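Local coordinates for protein putative xanthine dehydrogenase YAGS fad-binding subunit (Escherichia coli, PDB 5G5G) that probably oxidises aldehydes in the periplasm, working as the molybdenum-carrying subunit that holds a pterin cytosine dinucleotide and a dioxothiomolybdenum ion, at residues Ala609-Gly614 and Gly691-Cys696; Ser624-Ala629 and Val672-Asp677; Gln72-Val77 and Arg124-Leu129; Leu66-Ala71 and Val80-Asn85. All blocks are in the same frame, centred on the assembly; numbering follows the deposited sequence.

Overall arrangement
Near the N terminus, in the hammerhead domain, contact 4 closes a short loop that leads from strand 61-67 through helix 69-72 to strand 77-82. Contact 3 starts inside that loop, at 72-77, but reaches on to the end of helix 120-127, so the two cross along the chain; their centres lie about 11 Å apart and they touch. Far downstream, contact 1 ties strand 602-612 to the loop before helix 698-710, and contact 2, nested within it, packs helix 619-638 on strand 669-674. This second pair shares one sheet and the bound pterin cofactor, and its centres lie about 48 to 50 Å from those of the first pair.

Contact 1. Residues Ala609-Gly614 and Gly691-Cys696; sequences AVCAAG and GELGLC. With MCN (pterin cytosine dinucleotide), chain Y; MOS (dioxothiomolybdenum(VI) ion), chain Z.
The loop that lines the molybdenum site rests on the end of strand 602-612 through one leucine, L693, whose CD2 methyl meets C611, A612 and A613. Its closest approach is to the carbonyl oxygen, 4.0 Å from CD2 to A612 O. The same methyl lies 4.1 Å from A613 CB and 4.2 Å from C611 CB, so the branch sits over the alternate residues whose CB atoms point toward the loop. CG of L693 stands anti to its backbone N (chi1 172°), which carries the isobutyl group across to the strand, while G691, two residues earlier, meets the cofactor. T585 and A587 of strand 584-596 also pack on this leucine.

The arrangement is that of a cofactor-binding loop in the xanthine dehydrogenase family, with apolar packing on one side and ligand chemistry on the other. G691 N gives a nearly straight hydrogen bond to the pterin dinucleotide phosphate oxygen O2A, 2.8 Å long with an angle of 168° at the hydrogen. Next along, the E692 carboxylate extends past the dithiolene, its CD 3.4 Å from S8', and its OE2 comes within 2.9 Å of O2 of the molybdenum ion. The salt bridge from R440 to OE1 and the hydrogen bond from A351 N to OE2 fix how that carboxylate is turned, and Q509 OE1 accepts from the backbone N of both E692 and L693.

Contact 2. Residues Ser624-Ala629 and Val672-Asp677; sequences SQVIGA and VIFLDD. With MCN (pterin cytosine dinucleotide), chain Y.
V626, on helix 619-638, faces strand 669-674 with both of its methyls, and each branch has a different partner. CG1, anti to the backbone N (chi1 180°), runs to V672 and lies 3.7 Å from V672 CG2. CG2 goes the other way, to the F674 ring, where it stands 3.9 Å from CZ and about equally far from CE1. The two valines meet at a slant, whereas V626 and F674 slide past each other in opposite directions, the methyl approaching the ring obliquely. I627, one residue further along the helix, brings its CG2 to within 3.8 Å of V672 CG2 and crosses that side chain at about a right angle, so V672 CG2 is shared by two consecutive helical residues.

On the strand itself, V672 CG1 lies 3.7 Å above one face of the F674 ring, displaced toward the rim. V626 therefore packs against a valine and a ring that already touch each other. This is a helix laid on a sheet, at the edge strand within this chain; the axes of the segments 624-629 and 672-674 approach to 9.3 Å, with 134° between their directions. A609 of the adjoining strand also touches V626. The neighbouring residue Q625 turns to the pterin cofactor instead, its CG 3.5 Å from the ribose oxygen O4D. Between helix and strand, then, the attraction is dispersion and hydrophobic burial, set by shape and not by directional bonds.

Contact 3. Residues Gln72-Val77 and Arg124-Leu129; sequences QKAPGV and RAAASL
A74 and A126 bring their methyls together where a beta turn of the hammerhead domain meets the end of helix 120-127. The turn is of type II, running from A74 to V77: P75 holds the second position, G76 takes the third with a positive phi of 78°, and V77 N closes it on A74 O at 3.2 Å. The side chains at both ends, A74 and V77, point toward the helix.

From the first end, A74 CB lies 3.7 Å from A126 CB. With no torsion to adjust, the placement of these two methyls is set by the backbones alone, whose alpha carbons come to 5.7 Å at A74 and A126. From the other end V77 contributes one branch. Its CG1 is anti to the backbone N, which leaves CG2 anti to the carbonyl carbon and directed at the helix, where it presses on A126 CB at less than the usual van der Waals separation. A126 CB thus touches both ends of the turn, which lie next to each other on one side of it. V115 of strand 111-117 packs on both V77 and A126 and links the arrangement to the larger sheet.

L129 completes the contact from just beyond the helix, its N bonded back to A126 O. CG turns to the side of the backbone N (chi1 -53°), and CD1 then continues the chain in the extended sense (chi2 -178°). Two other protein chains of the assembly also pack here, one of them on A74, P75 and L129. At its tip, L129 CD1 stops 3.9 Å from A74 CB, and the tightest touch is V77 CG2 to A126 CB, 3.3 Å.

Contact 4. Residues Leu66-Ala71 and Val80-Asn85; sequences LDTDAA and VITASN
The carbonyl oxygen of V80, whose side chain packs on T68, accepts a hydrogen bond of 2.9 Å from N85 ND2, with an angle of 161° at the hydrogen. The donor lies in the carbonyl plane, and the oxygen is close to the plane of the asparagine amide. The other end of that amide works as well: OD1 takes the hydrogen of T82 N at 2.9 Å and 169°, although this donor stands well above the carbonyl plane of the side chain. A third bond runs from N85 N to T82 OG1, 3.0 Å. With bonds at both its oxygen and its nitrogen, the amide is held against rotation.

T82 and N85 thus form a capping box at the N terminus of the short, weakly bonded helix 83-86 that follows strand 77-82. Because T82 OG1 sits between its backbone N and carbonyl carbon (chi1 66°), the hydroxyl serves the cap while the CG2 methyl turns to the opposite segment. There it meets T68 CG2 tip to tip at 4.0 Å, and L66 CD2 slides past it at 3.9 Å. V80 packs against T68 and A71: its CG1 lies 3.7 Å from T68 CG2 and its CG2 is 4.0 Å from A71 CB. T68 likewise precedes a helix, 69-72, but its side chain makes no capping bond. Beyond the pair, V130 touches L66 and A71, while I81 points away from this contact, and its side chain packs on A258 and A261 of helix 250-262.

Contact 1. Residues Ala609-Gly614 and Gly691-Cys696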
# COMPACT_ATOMS: atom_id res chain seq x y z
N ALA C 609 2.00 10.57 18.50
CA ALA C 609 0.86 11.43 18.15
C ALA C 609 0.01 11.68 19.41
O ALA C 609 -0.41 10.73 20.07
CB ALA C 609 -0.01 10.79 17.10
N VAL C 610 -0.27 12.94 19.70
CA VAL C 610 -1.22 13.29 20.71
C VAL C 610 -2.44 13.94 20.03
O VAL C 610 -2.32 14.98 19.38
CB VAL C 610 -0.62 14.21 21.79
CG1 VAL C 610 -1.64 14.48 22.89
CG2 VAL C 610 0.68 13.62 22.41
N CYS C 611 -3.62 13.31 20.18
CA CYS C 611 -4.83 13.69 19.46
C CYS C 611 -5.96 14.13 20.37
O CYS C 611 -6.18 13.54 21.47
CB CYS C 611 -5.30 12.47 18.67
SG CYS C 611 -4.12 11.94 17.47
N ALA C 612 -6.70 15.13 19.89
CA ALA C 612 -7.95 15.60 20.49
C ALA C 612 -9.05 15.48 19.44
O ALA C 612 -9.12 16.28 18.48
CB ALA C 612 -7.79 17.03 20.95
N ALA C 613 -9.87 14.43 19.59
CA ALA C 613 -10.87 14.05 18.58
C ALA C 613 -12.22 13.73 19.25
O ALA C 613 -12.93 12.78 18.92
CB ALA C 613 -10.34 12.87 17.80
N GLY C 614 -12.61 14.58 20.17
CA GLY C 614 -13.81 14.32 21.01
C GLY C 614 -13.65 13.12 21.94
O GLY C 614 -12.55 12.64 22.18
N GLY C 691 -9.93 9.30 12.05
CA GLY C 691 -9.28 8.52 10.98
C GLY C 691 -8.49 9.31 9.94
O GLY C 691 -7.56 8.73 9.35
N GLU C 692 -8.86 10.58 9.72
CA GLU C 692 -8.11 11.48 8.85
C GLU C 692 -7.15 12.37 9.62
O GLU C 692 -6.02 12.57 9.18
CB GLU C 692 -9.06 12.27 7.96
CG GLU C 692 -9.88 11.42 6.98
CD GLU C 692 -10.73 12.28 6.05
OE1 GLU C 692 -11.58 13.06 6.52
OE2 GLU C 692 -10.48 12.17 4.82
N LEU C 693 -7.59 12.85 10.78
CA LEU C 693 -6.77 13.64 11.70
C LEU C 693 -5.40 12.99 11.91
O LEU C 693 -4.37 13.65 11.91
CB LEU C 693 -7.48 13.82 13.04
CG LEU C 693 -6.59 14.47 14.11
CD1 LEU C 693 -6.25 15.93 13.77
CD2 LEU C 693 -7.30 14.34 15.45
N GLY C 694 -5.41 11.67 12.06
CA GLY C 694 -4.19 10.96 12.39
C GLY C 694 -3.09 11.18 11.42
O GLY C 694 -1.92 11.04 11.80
N LEU C 695 -3.44 11.37 10.15
CA LEU C 695 -2.44 11.63 9.11
C LEU C 695 -1.91 13.08 9.05
O LEU C 695 -0.82 13.34 8.59
CB LEU C 695 -3.06 11.28 7.75
CG LEU C 695 -2.24 11.46 6.51
CD1 LEU C 695 -0.98 10.63 6.59
CD2 LEU C 695 -3.00 11.06 5.25
N CYS C 696 -2.76 14.01 9.44
CA CYS C 696 -2.55 15.43 9.29
C CYS C 696 -1.38 15.90 10.11
O CYS C 696 -1.39 15.75 11.35
CB CYS C 696 -3.80 16.15 9.73
SG CYS C 696 -5.22 15.82 8.60
N1 MCN Y . -12.99 6.18 16.49
C2 MCN Y . -13.20 5.95 17.93
N3 MCN Y . -13.70 7.31 18.43
C4 MCN Y . -13.82 8.50 17.86
C5 MCN Y . -13.66 8.43 16.37
C6 MCN Y . -13.21 7.35 15.81
O2 MCN Y . -13.08 5.03 18.54
N4 MCN Y . -14.13 9.62 18.40
C1' MCN Y . -12.33 5.04 15.87
C2D MCN Y . -13.32 3.84 15.63
O2' MCN Y . -12.60 2.61 15.61
C3' MCN Y . -13.79 4.22 14.32
C4D MCN Y . -12.60 4.79 13.42
O4D MCN Y . -11.85 5.41 14.57
O3' MCN Y . -14.43 3.19 13.48
C5' MCN Y . -12.74 5.79 12.43
O5' MCN Y . -13.83 6.65 12.65
PA MCN Y . -13.87 8.00 11.90
O1A MCN Y . -15.29 8.55 12.05
O2A MCN Y . -12.68 8.82 12.25
O3A MCN Y . -13.67 7.56 10.28
PB MCN Y . -14.85 7.06 9.35
O1B MCN Y . -15.51 8.20 8.71
O2B MCN Y . -15.67 6.05 10.09
O3B MCN Y . -13.98 6.22 8.35
C10 MCN Y . -13.34 6.90 7.19
C9' MCN Y . -11.89 7.17 7.37
C8' MCN Y . -11.42 8.04 6.09
S8' MCN Y . -12.35 9.32 5.52
C7' MCN Y . -10.45 7.58 5.46
S7' MCN Y . -9.90 8.28 3.91
C6' MCN Y . -9.47 6.53 6.07
C7 MCN Y . -9.91 6.37 7.60
O9' MCN Y . -11.24 6.06 7.72
N5' MCN Y . -9.86 5.22 5.32
C4A MCN Y . -9.41 3.91 5.89
N8' MCN Y . -9.18 5.20 8.13
C4B MCN Y . -9.14 4.04 7.43
N1' MCN Y . -8.58 2.92 8.04
C2' MCN Y . -8.70 1.63 7.50
N2' MCN Y . -8.19 0.63 8.03
N3' MCN Y . -8.94 1.60 6.16
C4' MCN Y . -9.49 2.56 5.32
O4' MCN Y . -9.80 2.60 4.11
MO MOS Z . -11.67 9.64 3.31
S MOS Z . -10.49 10.72 1.63
O1 MOS Z . -12.58 8.55 2.23
O2 MOS Z . -12.75 11.43 3.19

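Contact 2. Residues Ser624-Ala629 and Val672-Asp677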
# COMPACT_ATOMS: atom_id res chain seq x y z
N SER C 624 -5.36 2.17 16.64
CA SER C 624 -5.00 1.58 15.35
C SER C 624 -5.12 2.54 14.19
O SER C 624 -4.28 2.54 13.28
CB SER C 624 -5.80 0.30 15.13
OG SER C 624 -5.26 -0.75 15.97
N GLN C 625 -6.16 3.32 14.22
CA GLN C 625 -6.33 4.29 13.18
C GLN C 625 -5.16 5.28 13.09
O GLN C 625 -4.75 5.66 12.05
CB GLN C 625 -7.58 5.13 13.44
CG GLN C 625 -8.87 4.42 13.09
CD GLN C 625 -8.94 4.12 11.62
OE1 GLN C 625 -8.72 3.01 11.20
NE2 GLN C 625 -9.19 5.11 10.87
N VAL C 626 -4.70 5.71 14.25
CA VAL C 626 -3.66 6.71 14.32
C VAL C 626 -2.29 6.13 13.97
O VAL C 626 -1.52 6.76 13.24
CB VAL C 626 -3.68 7.42 15.68
CG1 VAL C 626 -2.59 8.45 15.73
CG2 VAL C 626 -5.01 8.12 15.83
N ILE C 627 -1.96 4.95 14.46
CA ILE C 627 -0.70 4.34 14.04
C ILE C 627 -0.72 4.03 12.55
O ILE C 627 0.29 4.14 11.88
CB ILE C 627 -0.24 3.10 14.86
CG1 ILE C 627 -1.19 1.91 14.66
CG2 ILE C 627 -0.12 3.42 16.36
CD1 ILE C 627 -0.70 0.65 15.34
N GLY C 628 -1.89 3.70 12.04
CA GLY C 628 -2.06 3.42 10.63
C GLY C 628 -1.82 4.69 9.83
O GLY C 628 -1.17 4.70 8.74
N ALA C 629 -2.39 5.79 10.33
CA ALA C 629 -2.20 7.06 9.69
C ALA C 629 -0.75 7.57 9.80
O ALA C 629 -0.25 8.20 8.84
CB ALA C 629 -3.17 8.06 10.25
N VAL C 672 0.59 6.65 20.85
CA VAL C 672 -0.57 7.51 20.66
C VAL C 672 -1.16 7.86 22.03
O VAL C 672 -1.32 6.98 22.86
CB VAL C 672 -1.66 6.84 19.81
CG1 VAL C 672 -2.84 7.80 19.62
CG2 VAL C 672 -1.16 6.40 18.44
N ILE C 673 -1.53 9.14 22.23
CA ILE C 673 -2.25 9.55 23.47
C ILE C 673 -3.48 10.29 22.98
O ILE C 673 -3.35 11.19 22.15
CB ILE C 673 -1.41 10.49 24.32
CG1 ILE C 673 -0.18 9.74 24.90
CG2 ILE C 673 -2.23 11.11 25.47
CD1 ILE C 673 0.81 10.62 25.60
N PHE C 674 -4.64 9.92 23.52
CA PHE C 674 -5.87 10.65 23.27
C PHE C 674 -6.20 11.51 24.45
O PHE C 674 -6.37 10.99 25.54
CB PHE C 674 -7.03 9.72 22.97
CG PHE C 674 -6.84 8.94 21.70
CD1 PHE C 674 -6.95 9.59 20.47
CD2 PHE C 674 -6.61 7.60 21.75
CE1 PHE C 674 -6.79 8.88 19.27
CE2 PHE C 674 -6.44 6.89 20.56
CZ PHE C 674 -6.50 7.54 19.34
N LEU C 675 -6.28 12.81 24.25
CA LEU C 675 -6.83 13.67 25.27
C LEU C 675 -8.33 13.43 25.38
O LEU C 675 -9.00 13.10 24.38
CB LEU C 675 -6.58 15.15 24.91
CG LEU C 675 -5.10 15.55 24.82
CD1 LEU C 675 -4.94 17.06 24.66
CD2 LEU C 675 -4.31 15.12 26.02
N ASP C 676 -8.88 13.55 26.58
CA ASP C 676 -10.34 13.54 26.80
C ASP C 676 -10.78 14.86 26.13
O ASP C 676 -10.43 15.92 26.62
CB ASP C 676 -10.76 13.65 28.32
CG ASP C 676 -10.87 12.28 29.11
OD1 ASP C 676 -10.63 11.21 28.51
OD2 ASP C 676 -11.18 12.28 30.38
N ASP C 677 -11.51 14.80 25.06
CA ASP C 677 -11.88 15.98 24.36
C ASP C 677 -13.39 15.99 24.13
O ASP C 677 -13.87 16.57 23.19
CB ASP C 677 -11.09 15.95 23.07
CG ASP C 677 -11.21 17.19 22.27
OD1 ASP C 677 -10.97 18.30 22.85
OD2 ASP C 677 -11.49 17.06 21.03
N1 MCN Y . -12.99 6.18 16.49
C2 MCN Y . -13.20 5.95 17.93
N3 MCN Y . -13.70 7.31 18.43
C4 MCN Y . -13.82 8.50 17.86
C5 MCN Y . -13.66 8.43 16.37
C6 MCN Y . -13.21 7.35 15.81
O2 MCN Y . -13.08 5.03 18.54
N4 MCN Y . -14.13 9.62 18.40
C1' MCN Y . -12.33 5.04 15.87
C2D MCN Y . -13.32 3.84 15.63
O2' MCN Y . -12.60 2.61 15.61
C3' MCN Y . -13.79 4.22 14.32
C4D MCN Y . -12.60 4.79 13.42
O4D MCN Y . -11.85 5.41 14.57
O3' MCN Y . -14.43 3.19 13.48
C5' MCN Y . -12.74 5.79 12.43
O5' MCN Y . -13.83 6.65 12.65
PA MCN Y . -13.87 8.00 11.90
O1A MCN Y . -15.29 8.55 12.05
O2A MCN Y . -12.68 8.82 12.25
O3A MCN Y . -13.67 7.56 10.28
PB MCN Y . -14.85 7.06 9.35
O1B MCN Y . -15.51 8.20 8.71
O2B MCN Y . -15.67 6.05 10.09
O3B MCN Y . -13.98 6.22 8.35
C10 MCN Y . -13.34 6.90 7.19
C9' MCN Y . -11.89 7.17 7.37
C8' MCN Y . -11.42 8.04 6.09
S8' MCN Y . -12.35 9.32 5.52
C7' MCN Y . -10.45 7.58 5.46
S7' MCN Y . -9.90 8.28 3.91
C6' MCN Y . -9.47 6.53 6.07
C7 MCN Y . -9.91 6.37 7.60
O9' MCN Y . -11.24 6.06 7.72
N5' MCN Y . -9.86 5.22 5.32
C4A MCN Y . -9.41 3.91 5.89
N8' MCN Y . -9.18 5.20 8.13
C4B MCN Y . -9.14 4.04 7.43
N1' MCN Y . -8.58 2.92 8.04
C2' MCN Y . -8.70 1.63 7.50
N2' MCN Y . -8.19 0.63 8.03
N3' MCN Y . -8.94 1.60 6.16
C4' MCN Y . -9.49 2.56 5.32
O4' MCN Y . -9.80 2.60 4.11

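Contact 3. Residues Gln72-Val77 and Arg124-Leu129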
# COMPACT_ATOMS: atom_id res chain seq x y z
N GLN C 72 -13.64 -12.59 -29.11
CA GLN C 72 -14.86 -13.36 -29.10
C GLN C 72 -14.66 -14.80 -29.45
O GLN C 72 -15.36 -15.66 -28.92
CB GLN C 72 -15.86 -12.70 -30.08
CG GLN C 72 -17.22 -13.34 -30.14
CD GLN C 72 -17.98 -13.20 -28.82
OE1 GLN C 72 -17.97 -12.19 -28.19
NE2 GLN C 72 -18.61 -14.28 -28.41
N LYS C 73 -13.70 -15.09 -30.32
CA LYS C 73 -13.42 -16.42 -30.75
C LYS C 73 -12.46 -17.17 -29.84
O LYS C 73 -12.28 -18.37 -30.05
CB LYS C 73 -12.86 -16.42 -32.17
CG LYS C 73 -13.89 -15.99 -33.22
CD LYS C 73 -13.30 -16.07 -34.62
CE LYS C 73 -12.25 -14.98 -34.78
NZ LYS C 73 -11.68 -14.98 -36.14
N ALA C 74 -11.90 -16.49 -28.83
CA ALA C 74 -10.91 -17.10 -27.95
C ALA C 74 -11.58 -18.14 -27.02
O ALA C 74 -12.80 -18.10 -26.80
CB ALA C 74 -10.15 -16.06 -27.18
N PRO C 75 -10.79 -19.11 -26.53
CA PRO C 75 -11.29 -20.20 -25.71
C PRO C 75 -12.05 -19.71 -24.50
O PRO C 75 -11.57 -18.82 -23.77
CB PRO C 75 -10.00 -20.93 -25.31
CG PRO C 75 -9.14 -20.71 -26.51
CD PRO C 75 -9.37 -19.30 -26.84
N GLY C 76 -13.25 -20.26 -24.31
CA GLY C 76 -14.03 -20.01 -23.11
C GLY C 76 -14.76 -18.64 -23.08
O GLY C 76 -15.38 -18.29 -22.06
N VAL C 77 -14.66 -17.85 -24.16
CA VAL C 77 -15.19 -16.44 -24.13
C VAL C 77 -16.70 -16.48 -24.38
O VAL C 77 -17.18 -17.18 -25.26
CB VAL C 77 -14.46 -15.53 -25.14
CG1 VAL C 77 -15.16 -14.18 -25.28
CG2 VAL C 77 -13.05 -15.27 -24.64
N ARG C 124 -8.37 -13.40 -19.11
CA ARG C 124 -7.13 -12.66 -19.22
C ARG C 124 -6.47 -12.82 -20.60
O ARG C 124 -6.09 -11.81 -21.23
CB ARG C 124 -6.15 -13.06 -18.10
CG ARG C 124 -4.85 -12.29 -18.19
CD ARG C 124 -3.96 -12.61 -17.00
NE ARG C 124 -3.75 -14.03 -16.90
CZ ARG C 124 -3.28 -14.69 -15.85
NH1 ARG C 124 -2.95 -14.04 -14.74
NH2 ARG C 124 -3.14 -16.00 -15.91
N ALA C 125 -6.34 -14.07 -21.04
CA ALA C 125 -5.74 -14.38 -22.32
C ALA C 125 -6.51 -13.76 -23.47
O ALA C 125 -5.86 -13.23 -24.42
CB ALA C 125 -5.59 -15.87 -22.51
N ALA C 126 -7.85 -13.81 -23.41
CA ALA C 126 -8.67 -13.23 -24.47
C ALA C 126 -8.59 -11.70 -24.51
O ALA C 126 -8.63 -11.11 -25.59
CB ALA C 126 -10.13 -13.69 -24.37
N ALA C 127 -8.43 -11.08 -23.36
CA ALA C 127 -8.31 -9.62 -23.28
C ALA C 127 -7.11 -9.10 -24.07
O ALA C 127 -7.23 -8.03 -24.66
CB ALA C 127 -8.26 -9.18 -21.83
N SER C 128 -6.00 -9.85 -24.14
CA SER C 128 -4.85 -9.46 -24.96
C SER C 128 -5.16 -9.37 -26.42
O SER C 128 -4.40 -8.81 -27.15
CB SER C 128 -3.69 -10.50 -24.89
OG SER C 128 -3.50 -10.78 -23.56
N LEU C 129 -6.21 -10.06 -26.85
CA LEU C 129 -6.59 -10.06 -28.25
C LEU C 129 -7.52 -8.90 -28.70
O LEU C 129 -7.74 -8.76 -29.89
CB LEU C 129 -7.27 -11.38 -28.62
CG LEU C 129 -6.49 -12.64 -28.26
CD1 LEU C 129 -7.23 -13.90 -28.71
CD2 LEU C 129 -5.13 -12.56 -28.92

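Contact 4. Residues Leu66-Ala71 and Val80-Asn85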
# COMPACT_ATOMS: atom_id res chain seq x y z
N LEU C 66 -12.28 -0.40 -32.14
CA LEU C 66 -12.16 -1.32 -31.05
C LEU C 66 -12.74 -2.62 -31.55
O LEU C 66 -13.94 -2.78 -31.62
CB LEU C 66 -12.94 -0.78 -29.85
CG LEU C 66 -12.82 -1.66 -28.61
CD1 LEU C 66 -11.36 -1.87 -28.21
CD2 LEU C 66 -13.57 -1.02 -27.43
N ASP C 67 -11.87 -3.53 -31.95
CA ASP C 67 -12.34 -4.72 -32.62
C ASP C 67 -12.24 -5.88 -31.67
O ASP C 67 -11.36 -5.97 -30.86
CB ASP C 67 -11.60 -4.90 -33.89
CG ASP C 67 -11.78 -3.74 -34.83
OD1 ASP C 67 -12.98 -3.44 -35.18
OD2 ASP C 67 -10.76 -3.07 -35.16
N THR C 68 -13.25 -6.74 -31.71
CA THR C 68 -13.40 -7.74 -30.67
C THR C 68 -13.59 -9.15 -31.23
O THR C 68 -13.81 -10.06 -30.43
CB THR C 68 -14.62 -7.40 -29.79
OG1 THR C 68 -15.77 -7.39 -30.64
CG2 THR C 68 -14.45 -6.03 -29.14
N ASP C 69 -13.46 -9.35 -32.55
CA ASP C 69 -13.71 -10.65 -33.15
C ASP C 69 -12.73 -11.71 -32.65
O ASP C 69 -13.13 -12.84 -32.31
CB ASP C 69 -13.63 -10.67 -34.69
CG ASP C 69 -14.89 -10.11 -35.39
OD1 ASP C 69 -15.83 -9.65 -34.78
OD2 ASP C 69 -14.92 -10.17 -36.63
N ALA C 70 -11.44 -11.35 -32.59
CA ALA C 70 -10.47 -12.35 -32.13
C ALA C 70 -10.71 -12.76 -30.68
O ALA C 70 -10.55 -13.95 -30.34
CB ALA C 70 -9.04 -11.85 -32.31
N ALA C 71 -11.03 -11.78 -29.83
CA ALA C 71 -11.36 -12.04 -28.45
C ALA C 71 -12.60 -12.89 -28.32
O ALA C 71 -12.64 -13.83 -27.55
CB ALA C 71 -11.50 -10.76 -27.69
N VAL C 80 -17.83 -9.78 -25.28
CA VAL C 80 -16.95 -8.66 -24.99
C VAL C 80 -17.81 -7.40 -24.90
O VAL C 80 -18.51 -7.07 -25.86
CB VAL C 80 -15.88 -8.46 -26.12
CG1 VAL C 80 -14.92 -7.33 -25.74
CG2 VAL C 80 -15.13 -9.78 -26.35
N ILE C 81 -17.74 -6.72 -23.77
CA ILE C 81 -18.49 -5.49 -23.51
C ILE C 81 -17.68 -4.29 -23.97
O ILE C 81 -16.50 -4.21 -23.63
CB ILE C 81 -18.80 -5.32 -22.03
CG1 ILE C 81 -19.37 -6.63 -21.47
CG2 ILE C 81 -19.73 -4.12 -21.80
CD1 ILE C 81 -20.49 -7.26 -22.23
N THR C 82 -18.33 -3.36 -24.67
CA THR C 82 -17.70 -2.12 -25.12
C THR C 82 -18.66 -0.96 -24.95
O THR C 82 -19.82 -1.19 -24.78
CB THR C 82 -17.34 -2.19 -26.61
OG1 THR C 82 -18.55 -2.26 -27.40
CG2 THR C 82 -16.53 -3.43 -26.91
N ALA C 83 -18.17 0.28 -25.06
CA ALA C 83 -19.09 1.45 -25.02
C ALA C 83 -20.09 1.35 -26.12
O ALA C 83 -21.29 1.64 -25.93
CB ALA C 83 -18.34 2.77 -25.12
N SER C 84 -19.63 0.91 -27.29
CA SER C 84 -20.45 0.81 -28.42
C SER C 84 -21.60 -0.20 -28.24
O SER C 84 -22.72 0.04 -28.75
CB SER C 84 -19.57 0.45 -29.63
OG SER C 84 -20.32 0.48 -30.72
N ASN C 85 -21.37 -1.34 -27.61
CA ASN C 85 -22.45 -2.32 -27.46
C ASN C 85 -23.17 -2.27 -26.11
O ASN C 85 -24.16 -2.97 -25.94
CB ASN C 85 -22.02 -3.76 -27.83
CG ASN C 85 -21.02 -4.36 -26.83
OD1 ASN C 85 -20.99 -3.98 -25.65
ND2 ASN C 85 -20.21 -5.30 -27.32